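Local atomic coordinates of M32 carboxypeptidase (Pyrococcus furiosus, PDB entry 1KA2), a protein that removes amino acids one at a time from the C-terminus of peptides, with broad specificity, as a cobalt-dependent metallocarboxypeptidase of the M32 family. Residues N332-P335 with E336-Y339; E445-A449 with K450-D454. All coordinates share one frame; numbering follows the deposited sequence.

How the interactions relate
Both interactions are local contacts at the ends of helices. Interaction 1 (332-335 with 336-339) is the start of helix 335-342, with a capping box. Interaction 2 (445-449 with 450-454) is the finish of helix 444-450, with a Schellman motif. Their centres are about 20 Å apart, and their nearest atoms about 9 Å, so they do not touch. Helix 313-326 links them: it receives P335, V338 and Y339 from interaction 1, and V448, A449, A451 and F453 from interaction 2. Both lie away from the metal site, where H269, H273 and E299 hold a magnesium ion in this structure.

Interaction 1 (N332-P335 with E336-Y339); sequences NYTP and EDVY
The carboxylate of D337 reaches the edge of the Y333 ring with one oxygen, OD1, its plane turned 75° from that of the ring. D337 OD1 sits near the ring plane, 3.7 Å from Y333 CD2. P201 and L202 also touch the Y333 side chain, and its hydroxyl is hydrogen-bonded to E205.

OD1 of D337 also takes the backbone N-H of T334, at 3.3 Å from T334 N. The bond is nearly straight, 166° at the hydrogen. It reaches the oxygen on its anti side, tilted out of the carboxylate plane. D337 has CG beside its own backbone N (chi1 -87°), which turns the carboxylate back toward T334.

T334 answers from the N-cap. Its OG1 accepts from D337 N at 3.3 Å, and weakly from E336 N at 3.2 Å. OG1 lies between the backbone N and the carbonyl carbon, facing these first N-H groups. Replacing D337 with an alanine would probably leave the T334 N-H without this acceptor and the Y333 ring edge without its carboxylate neighbour.

The helix then continues with V338 N to T334 O at 3.1 Å and Y339 N to P335 O at 2.9 Å. V338 CG2 lies 3.5 Å from T334 O, and the side chain packs on V316 and L323. The reciprocal bonds of T334 and D337 form a capping box, opening helix 335-342 with a proline at its first position.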
loop_
_atom_site.group_PDB
_atom_site.type_symbol
_atom_site.label_atom_id
_atom_site.label_comp_id
_atom_site.label_asym_id
_atom_site.label_seq_id
_atom_site.Cartn_x
_atom_site.Cartn_y
_atom_site.Cartn_z
ATOM N N ASN A 332 -19.929 -27.737 -24.348
ATOM C CA ASN A 332 -19.517 -29.028 -24.865
ATOM C C ASN A 332 -19.178 -29.986 -23.731
ATOM O O ASN A 332 -18.777 -31.122 -23.979
ATOM C CB ASN A 332 -18.292 -28.865 -25.771
ATOM C CG ASN A 332 -18.602 -28.110 -27.038
ATOM O OD1 ASN A 332 -19.388 -28.574 -27.865
ATOM N ND2 ASN A 332 -17.990 -26.942 -27.204
ATOM N N TYR A 333 -19.309 -29.521 -22.490
ATOM C CA TYR A 333 -19.006 -30.376 -21.350
ATOM C C TYR A 333 -20.129 -30.466 -20.326
ATOM O O TYR A 333 -20.962 -29.563 -20.203
ATOM C CB TYR A 333 -17.717 -29.921 -20.653
ATOM C CG TYR A 333 -16.529 -29.796 -21.573
ATOM C CD1 TYR A 333 -16.314 -28.627 -22.305
ATOM C CD2 TYR A 333 -15.630 -30.854 -21.732
ATOM C CE1 TYR A 333 -15.229 -28.511 -23.176
ATOM C CE2 TYR A 333 -14.541 -30.747 -22.602
ATOM C CZ TYR A 333 -14.348 -29.575 -23.316
ATOM O OH TYR A 333 -13.267 -29.461 -24.153
ATOM N N THR A 334 -20.136 -31.569 -19.583
ATOM C CA THR A 334 -21.149 -31.801 -18.557
ATOM C C THR A 334 -20.517 -31.614 -17.181
ATOM O O THR A 334 -19.295 -31.499 -17.063
ATOM C CB THR A 334 -21.670 -33.236 -18.622
ATOM O OG1 THR A 334 -20.723 -34.106 -17.990
ATOM C CG2 THR A 334 -21.844 -33.659 -20.072
ATOM N N PRO A 335 -21.339 -31.573 -16.121
ATOM C CA PRO A 335 -20.804 -31.404 -14.767
ATOM C C PRO A 335 -19.860 -32.530 -14.326
ATOM O O PRO A 335 -19.005 -32.321 -13.458
ATOM C CB PRO A 335 -22.065 -31.303 -13.895
ATOM C CG PRO A 335 -23.132 -31.934 -14.730
ATOM C CD PRO A 335 -22.806 -31.474 -16.114
ATOM N N GLU A 336 -20.015 -33.718 -14.915
ATOM C CA GLU A 336 -19.134 -34.843 -14.582
ATOM C C GLU A 336 -17.786 -34.560 -15.235
ATOM O O GLU A 336 -16.734 -34.886 -14.690
ATOM C CB GLU A 336 -19.691 -36.172 -15.113
ATOM C CG GLU A 336 -20.271 -37.101 -14.043
ATOM C CD GLU A 336 -19.231 -37.622 -13.051
ATOM O OE1 GLU A 336 -18.251 -38.267 -13.483
ATOM O OE2 GLU A 336 -19.402 -37.396 -11.832
ATOM N N ASP A 337 -17.831 -33.952 -16.413
ATOM C CA ASP A 337 -16.618 -33.600 -17.135
ATOM C C ASP A 337 -15.818 -32.615 -16.296
ATOM O O ASP A 337 -14.592 -32.669 -16.259
ATOM C CB ASP A 337 -16.965 -32.959 -18.481
ATOM C CG ASP A 337 -17.157 -33.981 -19.584
ATOM O OD1 ASP A 337 -17.803 -33.641 -20.600
ATOM O OD2 ASP A 337 -16.649 -35.113 -19.442
ATOM N N VAL A 338 -16.523 -31.711 -15.625
ATOM C CA VAL A 338 -15.865 -30.725 -14.787
ATOM C C VAL A 338 -15.333 -31.435 -13.556
ATOM O O VAL A 338 -14.236 -31.137 -13.085
ATOM C CB VAL A 338 -16.832 -29.590 -14.362
ATOM C CG1 VAL A 338 -16.096 -28.588 -13.478
ATOM C CG2 VAL A 338 -17.393 -28.884 -15.609
ATOM N N TYR A 339 -16.107 -32.386 -13.043
ATOM C CA TYR A 339 -15.667 -33.130 -11.874
ATOM C C TYR A 339 -14.353 -33.860 -12.155
ATOM O O TYR A 339 -13.362 -33.626 -11.468
ATOM C CB TYR A 339 -16.708 -34.157 -11.430
ATOM C CG TYR A 339 -16.266 -34.884 -10.187
ATOM C CD1 TYR A 339 -16.344 -34.272 -8.938
ATOM C CD2 TYR A 339 -15.684 -36.151 -10.263
ATOM C CE1 TYR A 339 -15.850 -34.900 -7.792
ATOM C CE2 TYR A 339 -15.183 -36.786 -9.126
ATOM C CZ TYR A 339 -15.267 -36.159 -7.896
ATOM O OH TYR A 339 -14.763 -36.779 -6.771
#

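Interaction 2 (E445-A449 with K450-D454); sequences EEKVA and KAEFD
K450 turns back along the last turn of the helix to meet E446. Its CB lies 3.7 Å from E446 O, and CG and CD pass the same carbonyl oxygen. CE comes to 4.2 Å from E446 CG. At the tip, NZ forms a salt bridge with E446 OE1 at 3.2 Å, on the anti side of that oxygen. The two side chains run side by side and point the same way. E446 has CG anti to its backbone N (chi1 179°) and is extended beyond, which brings its carboxylate level with the lysine tip.

The backbone closes the helix. E452 N donates to K447 O at 2.8 Å, and A451 N to V448 O at 3.0 Å. With the positive phi of A451 (72°), this is a Schellman motif. K447 crosses E452 at about a right angle. K447 NZ pairs chiefly with D443; its salt bridge to E452 OE1, 3.9 Å away, is long.

On the buried side, V448 CG2 meets F453 CE2 at 4.1 Å. F453 also makes an edge-to-face contact with F223. The turn joins helix 444-450 to helix 454-465, with V448, A449, A451 and F453 resting on helix 313-326.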
loop_
_atom_site.group_PDB
_atom_site.type_symbol
_atom_site.label_atom_id
_atom_site.label_comp_id
_atom_site.label_asym_id
_atom_site.label_seq_id
_atom_site.Cartn_x
_atom_site.Cartn_y
_atom_site.Cartn_z
ATOM N N GLU A 445 -22.204 -32.064 2.739
ATOM C CA GLU A 445 -22.316 -32.078 1.273
ATOM C C GLU A 445 -23.525 -31.311 0.760
ATOM O O GLU A 445 -23.420 -30.510 -0.171
ATOM C CB GLU A 445 -22.415 -33.519 0.764
ATOM C CG GLU A 445 -21.800 -34.550 1.699
ATOM C CD GLU A 445 -20.296 -34.535 1.663
ATOM O OE1 GLU A 445 -19.669 -35.139 2.560
ATOM O OE2 GLU A 445 -19.740 -33.924 0.727
ATOM N N GLU A 446 -24.677 -31.579 1.363
ATOM C CA GLU A 446 -25.911 -30.928 0.970
ATOM C C GLU A 446 -25.802 -29.410 1.129
ATOM O O GLU A 446 -26.280 -28.658 0.282
ATOM C CB GLU A 446 -27.066 -31.491 1.800
ATOM C CG GLU A 446 -28.419 -30.865 1.511
ATOM C CD GLU A 446 -29.540 -31.521 2.300
ATOM O OE1 GLU A 446 -30.631 -30.917 2.397
ATOM O OE2 GLU A 446 -29.329 -32.643 2.816
ATOM N N LYS A 447 -25.168 -28.953 2.205
ATOM C CA LYS A 447 -25.005 -27.516 2.409
ATOM C C LYS A 447 -24.080 -26.889 1.354
ATOM O O LYS A 447 -24.323 -25.767 0.906
ATOM C CB LYS A 447 -24.479 -27.220 3.815
ATOM C CG LYS A 447 -25.504 -27.478 4.921
ATOM C CD LYS A 447 -25.039 -26.943 6.272
ATOM C CE LYS A 447 -25.997 -27.336 7.392
ATOM N NZ LYS A 447 -27.393 -26.900 7.123
ATOM N N VAL A 448 -23.032 -27.603 0.950
ATOM C CA VAL A 448 -22.122 -27.074 -0.067
ATOM C C VAL A 448 -22.859 -26.873 -1.393
ATOM O O VAL A 448 -22.769 -25.811 -2.017
ATOM C CB VAL A 448 -20.921 -28.018 -0.304
ATOM C CG1 VAL A 448 -20.170 -27.627 -1.596
ATOM C CG2 VAL A 448 -19.981 -27.942 0.882
ATOM N N ALA A 449 -23.592 -27.900 -1.809
ATOM C CA ALA A 449 -24.340 -27.858 -3.058
ATOM C C ALA A 449 -25.357 -26.729 -3.085
ATOM O O ALA A 449 -25.736 -26.268 -4.159
ATOM C CB ALA A 449 -25.042 -29.193 -3.298
ATOM N N LYS A 450 -25.795 -26.278 -1.914
ATOM C CA LYS A 450 -26.778 -25.201 -1.860
ATOM C C LYS A 450 -26.199 -23.834 -1.499
ATOM O O LYS A 450 -26.928 -22.848 -1.406
ATOM C CB LYS A 450 -27.898 -25.575 -0.888
ATOM C CG LYS A 450 -28.769 -26.708 -1.393
ATOM C CD LYS A 450 -29.798 -27.116 -0.359
ATOM C CE LYS A 450 -30.649 -28.275 -0.849
ATOM N NZ LYS A 450 -31.535 -28.773 0.242
ATOM N N ALA A 451 -24.883 -23.785 -1.310
ATOM C CA ALA A 451 -24.178 -22.554 -0.972
ATOM C C ALA A 451 -24.446 -22.080 0.455
ATOM O O ALA A 451 -24.354 -20.886 0.752
ATOM C CB ALA A 451 -24.528 -21.447 -1.977
ATOM N N GLU A 452 -24.777 -23.015 1.336
ATOM C CA GLU A 452 -25.019 -22.679 2.735
ATOM C C GLU A 452 -23.730 -22.918 3.521
ATOM O O GLU A 452 -23.575 -23.943 4.200
ATOM C CB GLU A 452 -26.141 -23.549 3.293
ATOM C CG GLU A 452 -27.490 -23.279 2.648
ATOM C CD GLU A 452 -28.543 -24.282 3.073
ATOM O OE1 GLU A 452 -28.680 -24.535 4.292
ATOM O OE2 GLU A 452 -29.237 -24.816 2.184
ATOM N N PHE A 453 -22.809 -21.962 3.433
ATOM C CA PHE A 453 -21.523 -22.084 4.108
ATOM C C PHE A 453 -21.396 -21.491 5.504
ATOM O O PHE A 453 -20.405 -21.739 6.188
ATOM C CB PHE A 453 -20.424 -21.491 3.236
ATOM C CG PHE A 453 -20.330 -22.119 1.885
ATOM C CD1 PHE A 453 -20.963 -21.539 0.788
ATOM C CD2 PHE A 453 -19.596 -23.284 1.702
ATOM C CE1 PHE A 453 -20.861 -22.109 -0.470
ATOM C CE2 PHE A 453 -19.490 -23.860 0.447
ATOM C CZ PHE A 453 -20.123 -23.271 -0.643
ATOM N N ASP A 454 -22.378 -20.712 5.939
ATOM C CA ASP A 454 -22.279 -20.118 7.262
ATOM C C ASP A 454 -22.008 -21.120 8.380
ATOM O O ASP A 454 -21.109 -20.911 9.190
ATOM C CB ASP A 454 -23.530 -19.290 7.573
ATOM C CG ASP A 454 -23.599 -18.017 6.751
ATOM O OD1 ASP A 454 -22.559 -17.613 6.185
ATOM O OD2 ASP A 454 -24.685 -17.410 6.674
#